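Protein adenylyltransferase VopS (Vibrio parahaemolyticus, PDB 3LET) transfers AMP from ATP to a threonine of host Rho GTPases, cutting them off from their downstream effectors and thereby blocking actin assembly in infected cells. Local coordinates at residues L288-E293 / D297-L302; R171-I176 / S192-Y197; Q14-Q19 / G27-K32. One frame throughout, in Å; residues are numbered along the deposited sequence.

Contact 1: residues L288-E293 / D297-L302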
ATOM      1  N   LEU A 288      13.792  -7.626  -6.059  1.00  9.58           N
ATOM      2  CA  LEU A 288      14.539  -6.841  -5.039  1.00 10.01           C
ATOM      3  C   LEU A 288      15.513  -7.705  -4.225  1.00 12.16           C
ATOM      4  O   LEU A 288      16.592  -7.248  -3.852  1.00 13.97           O
ATOM      5  CB  LEU A 288      13.613  -6.081  -4.065  1.00 11.59           C
ATOM      6  CG  LEU A 288      12.752  -5.017  -4.760  1.00 12.85           C
ATOM      7  CD1 LEU A 288      11.909  -4.303  -3.704  1.00 11.83           C
ATOM      8  CD2 LEU A 288      13.577  -4.000  -5.506  1.00 18.95           C
ATOM      9  N   TYR A 289      15.130  -8.944  -3.944  1.00 13.23           N
ATOM     10  CA  TYR A 289      16.016  -9.857  -3.221  1.00 15.31           C
ATOM     11  C   TYR A 289      17.290 -10.041  -4.044  1.00 14.60           C
ATOM     12  O   TYR A 289      18.401  -9.925  -3.502  1.00 16.78           O
ATOM     13  CB  TYR A 289      15.334 -11.219  -3.030  1.00 11.83           C
ATOM     14  CG  TYR A 289      16.266 -12.271  -2.424  1.00 12.35           C
ATOM     15  CD1 TYR A 289      16.536 -12.276  -1.049  1.00 16.48           C
ATOM     16  CD2 TYR A 289      16.858 -13.249  -3.229  1.00 13.46           C
ATOM     17  CE1 TYR A 289      17.370 -13.234  -0.473  1.00 15.44           C
ATOM     18  CE2 TYR A 289      17.727 -14.229  -2.659  1.00 13.02           C
ATOM     19  CZ  TYR A 289      17.965 -14.209  -1.295  1.00 21.53           C
ATOM     20  OH  TYR A 289      18.822 -15.155  -0.753  1.00 19.25           O
ATOM     21  N   ALA A 290      17.124 -10.351  -5.337  1.00 12.74           N
ATOM     22  CA  ALA A 290      18.269 -10.580  -6.232  1.00 15.27           C
ATOM     23  C   ALA A 290      19.139  -9.343  -6.360  1.00 15.51           C
ATOM     24  O   ALA A 290      20.354  -9.440  -6.341  1.00 13.62           O
ATOM     25  CB  ALA A 290      17.813 -11.027  -7.620  1.00 18.14           C
ATOM     26  N   ILE A 291      18.541  -8.172  -6.529  1.00 12.55           N
ATOM     27  CA  ILE A 291      19.354  -6.972  -6.651  1.00 13.73           C
ATOM     28  C   ILE A 291      20.153  -6.757  -5.374  1.00 16.15           C
ATOM     29  O   ILE A 291      21.345  -6.450  -5.432  1.00 16.84           O
ATOM     30  CB  ILE A 291      18.493  -5.736  -6.913  1.00 15.27           C
ATOM     31  CG1 ILE A 291      17.799  -5.856  -8.280  1.00 12.22           C
ATOM     32  CG2 ILE A 291      19.336  -4.455  -6.842  1.00 14.71           C
ATOM     33  CD1 ILE A 291      16.631  -4.827  -8.425  1.00 15.63           C
ATOM     34  N   ALA A 292      19.501  -6.902  -4.222  1.00 12.74           N
ATOM     35  CA  ALA A 292      20.210  -6.723  -2.941  1.00 19.89           C
ATOM     36  C   ALA A 292      21.371  -7.719  -2.846  1.00 21.89           C
ATOM     37  O   ALA A 292      22.482  -7.376  -2.435  1.00 18.55           O
ATOM     38  CB  ALA A 292      19.255  -6.896  -1.736  1.00 16.11           C
ATOM     39  N   GLU A 293      21.118  -8.950  -3.256  1.00 15.09           N
ATOM     40  CA  GLU A 293      22.156  -9.983  -3.183  1.00 23.48           C
ATOM     41  C   GLU A 293      23.336  -9.620  -4.071  1.00 22.61           C
ATOM     42  O   GLU A 293      24.507  -9.788  -3.683  1.00 20.53           O
ATOM     43  CB  GLU A 293      21.610 -11.326  -3.644  1.00 24.48           C
ATOM     44  CG  GLU A 293      20.685 -11.997  -2.655  1.00 24.60           C
ATOM     45  CD  GLU A 293      21.462 -12.566  -1.481  1.00 39.25           C
ATOM     46  OE1 GLU A 293      22.091 -13.636  -1.639  1.00 30.97           O
ATOM     47  OE2 GLU A 293      21.452 -11.934  -0.412  1.00 29.78           O
ATOM     48  N   ASP A 297      27.620  -8.772  -3.733  1.00 22.92           N
ATOM     49  CA  ASP A 297      28.535  -9.735  -4.395  1.00 20.88           C
ATOM     50  C   ASP A 297      28.203 -11.191  -4.065  1.00 28.16           C
ATOM     51  O   ASP A 297      29.079 -12.016  -3.744  1.00 23.00           O
ATOM     52  CB  ASP A 297      30.002  -9.421  -4.020  1.00 33.78           C
ATOM     53  CG  ASP A 297      31.011 -10.168  -4.896  1.00 47.78           C
ATOM     54  OD1 ASP A 297      30.677 -10.477  -6.062  1.00 47.83           O
ATOM     55  OD2 ASP A 297      32.145 -10.438  -4.423  1.00 39.95           O
ATOM     56  N   SER A 298      26.935 -11.540  -4.154  1.00 19.87           N
ATOM     57  CA  SER A 298      26.538 -12.904  -3.823  1.00 23.44           C
ATOM     58  C   SER A 298      25.239 -13.222  -4.520  1.00 27.55           C
ATOM     59  O   SER A 298      24.581 -12.333  -5.035  1.00 17.96           O
ATOM     60  CB  SER A 298      26.348 -13.050  -2.313  1.00 43.71           C
ATOM     61  OG  SER A 298      25.189 -12.346  -1.878  1.00 51.55           O
ATOM     62  N   PHE A 299      24.880 -14.493  -4.568  1.00 19.06           N
ATOM     63  CA  PHE A 299      23.497 -14.834  -4.859  1.00 22.96           C
ATOM     64  C   PHE A 299      23.166 -16.205  -4.302  1.00 20.23           C
ATOM     65  O   PHE A 299      23.696 -17.210  -4.746  1.00 19.44           O
ATOM     66  CB  PHE A 299      23.132 -14.784  -6.343  1.00 19.98           C
ATOM     67  CG  PHE A 299      21.721 -15.228  -6.582  1.00 14.52           C
ATOM     68  CD1 PHE A 299      20.663 -14.494  -6.048  1.00 17.12           C
ATOM     69  CD2 PHE A 299      21.445 -16.428  -7.204  1.00 17.44           C
ATOM     70  CE1 PHE A 299      19.385 -14.916  -6.186  1.00 17.72           C
ATOM     71  CE2 PHE A 299      20.150 -16.863  -7.342  1.00 17.38           C
ATOM     72  CZ  PHE A 299      19.107 -16.096  -6.842  1.00 17.81           C
ATOM     73  N   ASN A 300      22.277 -16.214  -3.316  1.00 17.56           N
ATOM     74  CA  ASN A 300      21.801 -17.435  -2.690  1.00 24.75           C
ATOM     75  C   ASN A 300      20.303 -17.571  -2.961  1.00 14.50           C
ATOM     76  O   ASN A 300      19.524 -16.767  -2.470  1.00 22.32           O
ATOM     77  CB  ASN A 300      22.016 -17.331  -1.181  1.00 34.23           C
ATOM     78  CG  ASN A 300      23.462 -16.983  -0.819  1.00 49.91           C
ATOM     79  OD1 ASN A 300      24.352 -17.817  -0.940  1.00 42.91           O
ATOM     80  ND2 ASN A 300      23.691 -15.746  -0.373  1.00 38.82           N
ATOM     81  N   PRO A 301      19.897 -18.566  -3.760  1.00 18.16           N
ATOM     82  CA  PRO A 301      18.467 -18.660  -4.084  1.00 18.00           C
ATOM     83  C   PRO A 301      17.682 -19.105  -2.836  1.00 22.30           C
ATOM     84  O   PRO A 301      18.225 -19.831  -2.001  1.00 21.54           O
ATOM     85  CB  PRO A 301      18.441 -19.734  -5.179  1.00 23.00           C
ATOM     86  CG  PRO A 301      19.664 -20.570  -4.884  1.00 30.00           C
ATOM     87  CD  PRO A 301      20.687 -19.543  -4.530  1.00 28.87           C
ATOM     88  N   LEU A 302      16.440 -18.664  -2.691  1.00 17.69           N
ATOM     89  CA  LEU A 302      15.640 -19.005  -1.513  1.00 17.90           C
ATOM     90  C   LEU A 302      14.886 -20.303  -1.693  1.00 17.94           C
ATOM     91  O   LEU A 302      14.232 -20.506  -2.708  1.00 24.96           O
ATOM     92  CB  LEU A 302      14.590 -17.911  -1.253  1.00 15.44           C
ATOM     93  CG  LEU A 302      15.120 -16.551  -0.798  1.00 20.97           C
ATOM     94  CD1 LEU A 302      13.998 -15.480  -0.784  1.00 19.25           C
ATOM     95  CD2 LEU A 302      15.753 -16.678   0.575  1.00 22.88           C
TER
HETATM   96  O   HOH W   1      22.724 -13.208   1.368  1.00 42.05           O
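Tyr289 lays one face of its ring against Leu302, whose CD1 sits 4.0 Å from the ring centroid and only 7° off the normal, a CH-pi contact. The pairing illustrates how a chain leaving a helix is folded back along it: a Schellman motif ends helix 281-295 of the Fic domain, with Asp297 at positive phi as C-prime residue. Its characteristic bond runs from Ser298 N to Glu293 O (3.0 Å), and Ser298 OG reaches the same oxygen from the same face of the carbonyl. Over the opposite face of the tyrosine, toward the rim, lies CG of Glu293, one helical turn further on and 3.7 Å above the ring plane. The Tyr289 hydroxyl donates a very short bond, OH to Asn300 O at 2.5 Å, with the carbonyl oxygen at the edge of the ring and in its plane. The end of the Phe299 ring comes near the helix, CE1 lying 4.0 Å from Tyr289 CE2, and Trp175 of helix 168-179 meets both aromatic rings. The Glu293 side chain, bent at chi2 (-74°), curls over the tyrosine toward the returning loop. There its OE1 is held by two N-H groups of one residue: Asn300 ND2 comes to the syn lone pair at 2.9 Å, and Asn300 N to the anti lone pair at 3.1 Å.

Contact 2: residues R171-I176 / S192-Y197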
ATOM      1  N   ARG A 171      22.688 -16.438 -12.659  1.00 15.53           N
ATOM      2  CA  ARG A 171      22.023 -17.355 -11.742  1.00 15.21           C
ATOM      3  C   ARG A 171      20.777 -16.696 -11.131  1.00 13.13           C
ATOM      4  O   ARG A 171      19.718 -17.316 -11.017  1.00 17.69           O
ATOM      5  CB  ARG A 171      22.969 -17.779 -10.598  1.00 14.36           C
ATOM      6  CG  ARG A 171      24.133 -18.675 -11.098  1.00 16.38           C
ATOM      7  CD  ARG A 171      25.070 -19.087  -9.963  1.00 21.22           C
ATOM      8  NE  ARG A 171      24.336 -19.792  -8.919  1.00 22.70           N
ATOM      9  CZ  ARG A 171      24.170 -19.349  -7.676  1.00 23.52           C
ATOM     10  NH1 ARG A 171      24.717 -18.203  -7.268  1.00 18.08           N
ATOM     11  NH2 ARG A 171      23.482 -20.098  -6.819  1.00 22.63           N
ATOM     12  N   ALA A 172      20.913 -15.439 -10.731  1.00 11.74           N
ATOM     13  CA  ALA A 172      19.781 -14.726 -10.121  1.00 11.15           C
ATOM     14  C   ALA A 172      18.680 -14.554 -11.158  1.00 14.92           C
ATOM     15  O   ALA A 172      17.516 -14.778 -10.858  1.00 14.93           O
ATOM     16  CB  ALA A 172      20.231 -13.388  -9.593  1.00 13.32           C
ATOM     17  N   ALA A 173      19.041 -14.165 -12.379  1.00 12.57           N
ATOM     18  CA  ALA A 173      18.047 -14.056 -13.460  1.00 16.20           C
ATOM     19  C   ALA A 173      17.301 -15.368 -13.672  1.00 18.42           C
ATOM     20  O   ALA A 173      16.080 -15.384 -13.732  1.00 12.81           O
ATOM     21  CB  ALA A 173      18.687 -13.590 -14.770  1.00 12.99           C
ATOM     22  N   ALA A 174      18.022 -16.482 -13.749  1.00 15.21           N
ATOM     23  CA  ALA A 174      17.388 -17.790 -13.907  1.00 14.10           C
ATOM     24  C   ALA A 174      16.407 -18.124 -12.799  1.00 17.30           C
ATOM     25  O   ALA A 174      15.362 -18.743 -13.044  1.00 17.12           O
ATOM     26  CB  ALA A 174      18.469 -18.906 -13.972  1.00 19.00           C
ATOM     27  N   TRP A 175      16.765 -17.738 -11.579  1.00 11.25           N
ATOM     28  CA  TRP A 175      15.946 -18.016 -10.406  1.00 11.54           C
ATOM     29  C   TRP A 175      14.655 -17.228 -10.518  1.00 12.64           C
ATOM     30  O   TRP A 175      13.575 -17.781 -10.339  1.00 14.01           O
ATOM     31  CB  TRP A 175      16.689 -17.625  -9.139  1.00  9.98           C
ATOM     32  CG  TRP A 175      15.841 -17.740  -7.894  1.00 10.39           C
ATOM     33  CD1 TRP A 175      15.342 -18.893  -7.309  1.00 15.52           C
ATOM     34  CD2 TRP A 175      15.447 -16.662  -7.061  1.00 11.89           C
ATOM     35  NE1 TRP A 175      14.641 -18.566  -6.162  1.00 16.77           N
ATOM     36  CE2 TRP A 175      14.700 -17.209  -5.989  1.00 15.05           C
ATOM     37  CE3 TRP A 175      15.664 -15.277  -7.105  1.00 14.86           C
ATOM     38  CZ2 TRP A 175      14.148 -16.407  -4.997  1.00 15.74           C
ATOM     39  CZ3 TRP A 175      15.120 -14.493  -6.107  1.00 13.49           C
ATOM     40  CH2 TRP A 175      14.368 -15.060  -5.082  1.00 15.04           C
ATOM     41  N   ILE A 176      14.772 -15.945 -10.823  1.00 15.55           N
ATOM     42  CA  ILE A 176      13.568 -15.106 -10.946  1.00 13.75           C
ATOM     43  C   ILE A 176      12.680 -15.630 -12.090  1.00 16.80           C
ATOM     44  O   ILE A 176      11.471 -15.785 -11.941  1.00 13.17           O
ATOM     45  CB  ILE A 176      13.946 -13.625 -11.200  1.00 11.14           C
ATOM     46  CG1 ILE A 176      14.808 -13.077 -10.054  1.00 13.37           C
ATOM     47  CG2 ILE A 176      12.662 -12.766 -11.325  1.00 15.86           C
ATOM     48  CD1 ILE A 176      15.487 -11.738 -10.384  1.00 19.48           C
ATOM     49  N   SER A 192      17.333  -8.175 -18.396  1.00 17.76           N
ATOM     50  CA  SER A 192      17.851  -6.820 -18.645  1.00 24.19           C
ATOM     51  C   SER A 192      17.677  -5.912 -17.431  1.00 19.01           C
ATOM     52  O   SER A 192      18.590  -5.155 -17.095  1.00 17.26           O
ATOM     53  CB  SER A 192      17.155  -6.144 -19.834  1.00 27.56           C
ATOM     54  OG  SER A 192      17.152  -6.988 -20.972  1.00 48.75           O
ATOM     55  N   LEU A 193      16.510  -5.972 -16.794  1.00 16.44           N
ATOM     56  CA  LEU A 193      16.238  -5.101 -15.647  1.00 17.62           C
ATOM     57  C   LEU A 193      17.153  -5.458 -14.491  1.00 16.31           C
ATOM     58  O   LEU A 193      17.623  -4.598 -13.758  1.00 12.42           O
ATOM     59  CB  LEU A 193      14.763  -5.162 -15.208  1.00 15.97           C
ATOM     60  CG  LEU A 193      13.773  -4.407 -16.113  1.00 26.78           C
ATOM     61  CD1 LEU A 193      12.320  -4.725 -15.741  1.00 21.81           C
ATOM     62  CD2 LEU A 193      14.016  -2.896 -16.046  1.00 25.18           C
ATOM     63  N   LEU A 194      17.427  -6.737 -14.328  1.00 16.62           N
ATOM     64  CA  LEU A 194      18.254  -7.152 -13.213  1.00 15.41           C
ATOM     65  C   LEU A 194      19.686  -6.613 -13.413  1.00 17.99           C
ATOM     66  O   LEU A 194      20.314  -6.087 -12.474  1.00 21.38           O
ATOM     67  CB  LEU A 194      18.278  -8.669 -13.121  1.00 18.53           C
ATOM     68  CG  LEU A 194      19.146  -9.233 -12.001  1.00 22.52           C
ATOM     69  CD1 LEU A 194      18.738  -8.731 -10.617  1.00 18.58           C
ATOM     70  CD2 LEU A 194      19.051 -10.763 -12.068  1.00 23.51           C
ATOM     71  N   LYS A 195      20.207  -6.747 -14.621  1.00 20.04           N
ATOM     72  CA  LYS A 195      21.548  -6.229 -14.899  1.00 22.18           C
ATOM     73  C   LYS A 195      21.588  -4.731 -14.703  1.00 24.43           C
ATOM     74  O   LYS A 195      22.548  -4.170 -14.156  1.00 24.18           O
ATOM     75  CB  LYS A 195      21.959  -6.551 -16.343  1.00 21.36           C
ATOM     76  CG  LYS A 195      22.162  -8.050 -16.588  1.00 28.31           C
ATOM     77  CD  LYS A 195      22.719  -8.261 -18.001  1.00 45.23           C
ATOM     78  CE  LYS A 195      22.405  -9.628 -18.545  1.00 57.43           C
ATOM     79  NZ  LYS A 195      23.186 -10.683 -17.867  1.00 66.39           N
ATOM     80  N   GLU A 196      20.550  -4.079 -15.202  1.00 14.91           N
ATOM     81  CA  GLU A 196      20.445  -2.626 -15.084  1.00 18.30           C
ATOM     82  C   GLU A 196      20.449  -2.141 -13.618  1.00 22.09           C
ATOM     83  O   GLU A 196      21.219  -1.253 -13.255  1.00 18.68           O
ATOM     84  CB  GLU A 196      19.184  -2.147 -15.814  1.00 18.79           C
ATOM     85  CG  GLU A 196      19.034  -0.627 -15.814  1.00 33.86           C
ATOM     86  CD  GLU A 196      17.814  -0.156 -16.598  1.00 38.72           C
ATOM     87  OE1 GLU A 196      17.290  -0.918 -17.436  1.00 28.91           O
ATOM     88  OE2 GLU A 196      17.383   0.988 -16.388  1.00 41.80           O
ATOM     89  N   TYR A 197      19.591  -2.709 -12.771  1.00 17.49           N
ATOM     90  CA  TYR A 197      19.575  -2.298 -11.362  1.00 20.53           C
ATOM     91  C   TYR A 197      20.761  -2.836 -10.549  1.00 26.91           C
ATOM     92  O   TYR A 197      21.094  -2.318  -9.487  1.00 20.60           O
ATOM     93  CB  TYR A 197      18.243  -2.676 -10.696  1.00 15.63           C
ATOM     94  CG  TYR A 197      17.179  -1.658 -11.056  1.00 20.28           C
ATOM     95  CD1 TYR A 197      16.665  -1.597 -12.349  1.00 18.47           C
ATOM     96  CD2 TYR A 197      16.736  -0.727 -10.127  1.00 20.26           C
ATOM     97  CE1 TYR A 197      15.712  -0.645 -12.700  1.00 22.63           C
ATOM     98  CE2 TYR A 197      15.765   0.233 -10.463  1.00 21.57           C
ATOM     99  CZ  TYR A 197      15.255   0.260 -11.751  1.00 27.42           C
ATOM    100  OH  TYR A 197      14.300   1.201 -12.106  1.00 26.46           O
TER
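With chi1 at 179°, Leu194 swings CG away from its own backbone N, and the second torsion leaves CD2 extended, nearly anti to CA, toward the facing helix. On that side Ile176 places CG1 anti to its carbonyl carbon (chi1 -59°) and extends the chain through chi2, which brings CD1 across the incoming leucine at a slant. CD2 makes the closest approaches from the 192-197 side. Leu194 CD2 comes to 3.4 Å from the backbone N of Ala173, so the methyl rests on the helix backbone itself and not merely on side chains. Around it stand three apolar groups: Ala172 CB at 3.8 Å, Ala173 CB at 3.9 Å and Ile176 CD1 at 4.1 Å. The alanines have nothing beyond CB, consistent with the methyl reaching the backbone.

This is plain apolar packing within an all-helical fold, where helices 168-179 and 184-199, joined by a short connection, lie next to each other with their directions 137° apart. The axes of the two short segments approach to 10.0 Å, and Leu194 fills the gap from its side. The four residues that meet are all buried. Helix 281-295 adds to the cluster, Ala290 lying against Ile176 and Leu294 against Leu194. Ile176 also has its side chain about 4 Å from that of Arg286, an ATP-binding residue by similarity, while the neighbouring Trp175 packs on that same arginine.

Contact 3: residues Q14-Q19 / G27-K32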
ATOM      1  N   GLN A  14     -19.576  28.097  -6.987  1.00 50.01           N
ATOM      2  CA  GLN A  14     -19.092  26.766  -6.635  1.00 46.25           C
ATOM      3  C   GLN A  14     -17.575  26.631  -6.814  1.00 48.45           C
ATOM      4  O   GLN A  14     -16.895  26.053  -5.964  1.00 48.41           O
ATOM      5  CB  GLN A  14     -19.806  25.692  -7.457  1.00 41.65           C
ATOM      6  CG  GLN A  14     -19.187  24.296  -7.302  1.00 30.00           C
ATOM      7  CD  GLN A  14     -19.836  23.261  -8.217  1.00 38.61           C
ATOM      8  OE1 GLN A  14     -20.558  23.611  -9.152  1.00 29.92           O
ATOM      9  NE2 GLN A  14     -19.565  21.974  -7.952  1.00 30.13           N
ATOM     10  N   ALA A  15     -17.049  27.156  -7.918  1.00 40.19           N
ATOM     11  CA  ALA A  15     -15.619  27.051  -8.211  1.00 37.01           C
ATOM     12  C   ALA A  15     -14.779  27.724  -7.129  1.00 43.23           C
ATOM     13  O   ALA A  15     -13.735  27.205  -6.730  1.00 41.48           O
ATOM     14  CB  ALA A  15     -15.303  27.657  -9.560  1.00 35.78           C
ATOM     15  N   GLN A  16     -15.229  28.887  -6.669  1.00 34.07           N
ATOM     16  CA  GLN A  16     -14.585  29.566  -5.550  1.00 36.65           C
ATOM     17  C   GLN A  16     -14.670  28.684  -4.285  1.00 32.91           C
ATOM     18  O   GLN A  16     -13.677  28.468  -3.602  1.00 31.69           O
ATOM     19  CB  GLN A  16     -15.260  30.921  -5.310  1.00 48.96           C
ATOM     20  CG  GLN A  16     -14.674  31.725  -4.161  1.00 71.29           C
ATOM     21  CD  GLN A  16     -15.323  33.100  -3.994  1.00 85.54           C
ATOM     22  OE1 GLN A  16     -16.466  33.327  -4.409  1.00 76.88           O
ATOM     23  NE2 GLN A  16     -14.592  34.021  -3.372  1.00 93.75           N
ATOM     24  N   ARG A  17     -15.854  28.158  -3.991  1.00 27.37           N
ATOM     25  CA  ARG A  17     -16.058  27.414  -2.747  1.00 30.71           C
ATOM     26  C   ARG A  17     -15.209  26.153  -2.706  1.00 33.34           C
ATOM     27  O   ARG A  17     -14.775  25.734  -1.638  1.00 38.63           O
ATOM     28  CB  ARG A  17     -17.539  27.081  -2.543  1.00 30.02           C
ATOM     29  CG  ARG A  17     -18.398  28.309  -2.267  1.00 32.07           C
ATOM     30  CD  ARG A  17     -19.824  27.927  -1.925  1.00 37.41           C
ATOM     31  NE  ARG A  17     -20.530  27.337  -3.064  1.00 39.50           N
ATOM     32  CZ  ARG A  17     -21.237  28.026  -3.957  1.00 46.00           C
ATOM     33  NH1 ARG A  17     -21.342  29.345  -3.864  1.00 45.19           N
ATOM     34  NH2 ARG A  17     -21.851  27.388  -4.942  1.00 29.13           N
ATOM     35  N   LEU A  18     -14.971  25.544  -3.864  1.00 32.76           N
ATOM     36  CA  LEU A  18     -14.178  24.318  -3.919  1.00 39.54           C
ATOM     37  C   LEU A  18     -12.704  24.529  -3.581  1.00 47.64           C
ATOM     38  O   LEU A  18     -12.004  23.588  -3.185  1.00 41.55           O
ATOM     39  CB  LEU A  18     -14.299  23.682  -5.299  1.00 36.51           C
ATOM     40  CG  LEU A  18     -15.559  22.837  -5.416  1.00 36.33           C
ATOM     41  CD1 LEU A  18     -15.847  22.488  -6.870  1.00 33.61           C
ATOM     42  CD2 LEU A  18     -15.416  21.583  -4.539  1.00 35.62           C
ATOM     43  N   GLN A  19     -12.234  25.764  -3.720  1.00 39.12           N
ATOM     44  CA  GLN A  19     -10.833  26.066  -3.457  1.00 43.26           C
ATOM     45  C   GLN A  19     -10.568  26.441  -1.998  1.00 51.75           C
ATOM     46  O   GLN A  19      -9.417  26.670  -1.625  1.00 53.74           O
ATOM     47  CB  GLN A  19     -10.356  27.201  -4.366  1.00 56.39           C
ATOM     48  CG  GLN A  19     -10.585  26.959  -5.846  1.00 62.61           C
ATOM     49  CD  GLN A  19     -10.464  28.237  -6.657  1.00 79.66           C
ATOM     50  OE1 GLN A  19      -9.942  29.245  -6.180  1.00 86.34           O
ATOM     51  NE2 GLN A  19     -10.957  28.202  -7.891  1.00 83.14           N
ATOM     52  N   GLY A  27     -18.664  24.838   3.493  1.00 24.24           N
ATOM     53  CA  GLY A  27     -20.001  24.799   4.051  1.00 20.49           C
ATOM     54  C   GLY A  27     -20.442  26.182   4.503  1.00 30.73           C
ATOM     55  O   GLY A  27     -21.563  26.600   4.216  1.00 26.82           O
ATOM     56  N   GLN A  28     -19.571  26.895   5.213  1.00 26.94           N
ATOM     57  CA  GLN A  28     -19.898  28.245   5.669  1.00 29.83           C
ATOM     58  C   GLN A  28     -20.375  29.080   4.499  1.00 35.77           C
ATOM     59  O   GLN A  28     -21.339  29.841   4.620  1.00 37.21           O
ATOM     60  CB  GLN A  28     -18.674  28.926   6.286  1.00 29.07           C
ATOM     61  CG  GLN A  28     -18.315  28.478   7.699  1.00 26.99           C
ATOM     62  CD  GLN A  28     -17.042  29.149   8.163  1.00 33.93           C
ATOM     63  OE1 GLN A  28     -16.324  29.742   7.362  1.00 43.17           O
ATOM     64  NE2 GLN A  28     -16.759  29.071   9.444  1.00 34.13           N
ATOM     65  N   MET A  29     -19.694  28.943   3.365  1.00 31.69           N
ATOM     66  CA  MET A  29     -20.022  29.733   2.184  1.00 34.17           C
ATOM     67  C   MET A  29     -21.316  29.258   1.522  1.00 41.16           C
ATOM     68  O   MET A  29     -22.167  30.068   1.172  1.00 46.19           O
ATOM     69  CB  MET A  29     -18.870  29.688   1.175  1.00 34.99           C
ATOM     70  CG  MET A  29     -17.610  30.397   1.654  1.00 31.81           C
ATOM     71  SD  MET A  29     -16.258  30.377   0.459  1.00 49.90           S
ATOM     72  CE  MET A  29     -16.936  31.379  -0.862  1.00 88.73           C
ATOM     73  N   LEU A  30     -21.473  27.947   1.361  1.00 28.14           N
ATOM     74  CA  LEU A  30     -22.626  27.394   0.641  1.00 25.99           C
ATOM     75  C   LEU A  30     -23.897  27.517   1.463  1.00 32.82           C
ATOM     76  O   LEU A  30     -24.968  27.789   0.927  1.00 36.65           O
ATOM     77  CB  LEU A  30     -22.394  25.920   0.285  1.00 22.52           C
ATOM     78  CG  LEU A  30     -23.513  25.228  -0.514  1.00 28.10           C
ATOM     79  CD1 LEU A  30     -23.825  25.971  -1.836  1.00 30.81           C
ATOM     80  CD2 LEU A  30     -23.153  23.781  -0.787  1.00 23.29           C
ATOM     81  N   PHE A  31     -23.772  27.327   2.767  1.00 33.81           N
ATOM     82  CA  PHE A  31     -24.920  27.313   3.651  1.00 45.17           C
ATOM     83  C   PHE A  31     -25.153  28.695   4.272  1.00 50.67           C
ATOM     84  O   PHE A  31     -26.108  28.898   5.024  1.00 47.87           O
ATOM     85  CB  PHE A  31     -24.722  26.261   4.736  1.00 32.42           C
ATOM     86  CG  PHE A  31     -24.632  24.849   4.207  1.00 25.38           C
ATOM     87  CD1 PHE A  31     -25.121  24.527   2.939  1.00 25.07           C
ATOM     88  CD2 PHE A  31     -24.120  23.838   4.992  1.00 26.54           C
ATOM     89  CE1 PHE A  31     -25.063  23.215   2.452  1.00 19.26           C
ATOM     90  CE2 PHE A  31     -24.044  22.518   4.516  1.00 27.19           C
ATOM     91  CZ  PHE A  31     -24.531  22.203   3.243  1.00 23.37           C
ATOM     92  N   LYS A  32     -24.278  29.639   3.946  1.00 39.73           N
ATOM     93  CA  LYS A  32     -24.379  30.987   4.486  1.00 48.44           C
ATOM     94  C   LYS A  32     -24.484  30.935   6.000  1.00 45.49           C
ATOM     95  O   LYS A  32     -25.405  31.510   6.588  1.00 46.04           O
ATOM     96  CB  LYS A  32     -25.604  31.683   3.899  1.00 51.03           C
ATOM     97  CG  LYS A  32     -25.640  31.658   2.384  1.00 58.41           C
ATOM     98  CD  LYS A  32     -27.020  31.999   1.852  1.00 71.21           C
ATOM     99  CE  LYS A  32     -26.957  32.423   0.395  1.00 82.69           C
ATOM    100  NZ  LYS A  32     -26.271  31.409  -0.461  1.00 88.62           N
TER
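Arg17 carries its aliphatic chain across Met29 at a slant and then turns its guanidinium across Leu30, and here the packing is close. Both CG and CD of Arg17 lie 3.7 Å from Met29 CB. At chi3 (-67°) the chain bends, bringing the flat group over Leu30, whose CD1 stands 3.5 Å above the guanidinium plane, toward its rim; the leucine side chain crosses the arginine at about a right angle. NE of Arg17 forms a salt bridge with Glu60 OE2 on helix 58-75. As a worked case of an amphipathic residue, the arginine therefore gives its methylenes and one guanidinium face to helix 23-30, while its NE pairs with a carboxylate of another helix.

Toward solvent the contact is looser. The methionine chain, bent at chi3 (66°), ends in a methyl that spans both parts: Met29 CE lies 3.7 Å from Arg17 CG and 3.9 Å from Gln16 CD. Only the Gln16 end is at the exposed rim, a simple van der Waals touch in which the two side chains cross nearly perpendicularly.

Within the all-helical N-terminal region, this is the packing of two short consecutive helices, 14-18 and 23-30. Both are seated on helix 58-75: Leu30 packs on Leu61 and Glu60, Leu18 touches Gln63, and Gln14 NE2 is hydrogen-bonded to Gln63 OE1.

Along the chain contact 3 comes first, then contact 2, then contact 1, each closed before the next opens. Contacts 1 and 2 are neighbours, with centres 10 Å apart, and they share a surface where helices 168-179, 184-199 and 281-295 converge: Phe299 packs on Ala172, and its carbonyl O takes a probable hydrogen bond from Arg171 NH1 (2.9 Å). Their shared core lies next to Arg286, inferred to bind ATP. Contact 3 belongs to the N-terminal domain on the opposite side of the chain's centre, its own centre 56 Å from that of contact 1. The elongated, almost wholly helical protein thus keeps separate packing centres at its two ends.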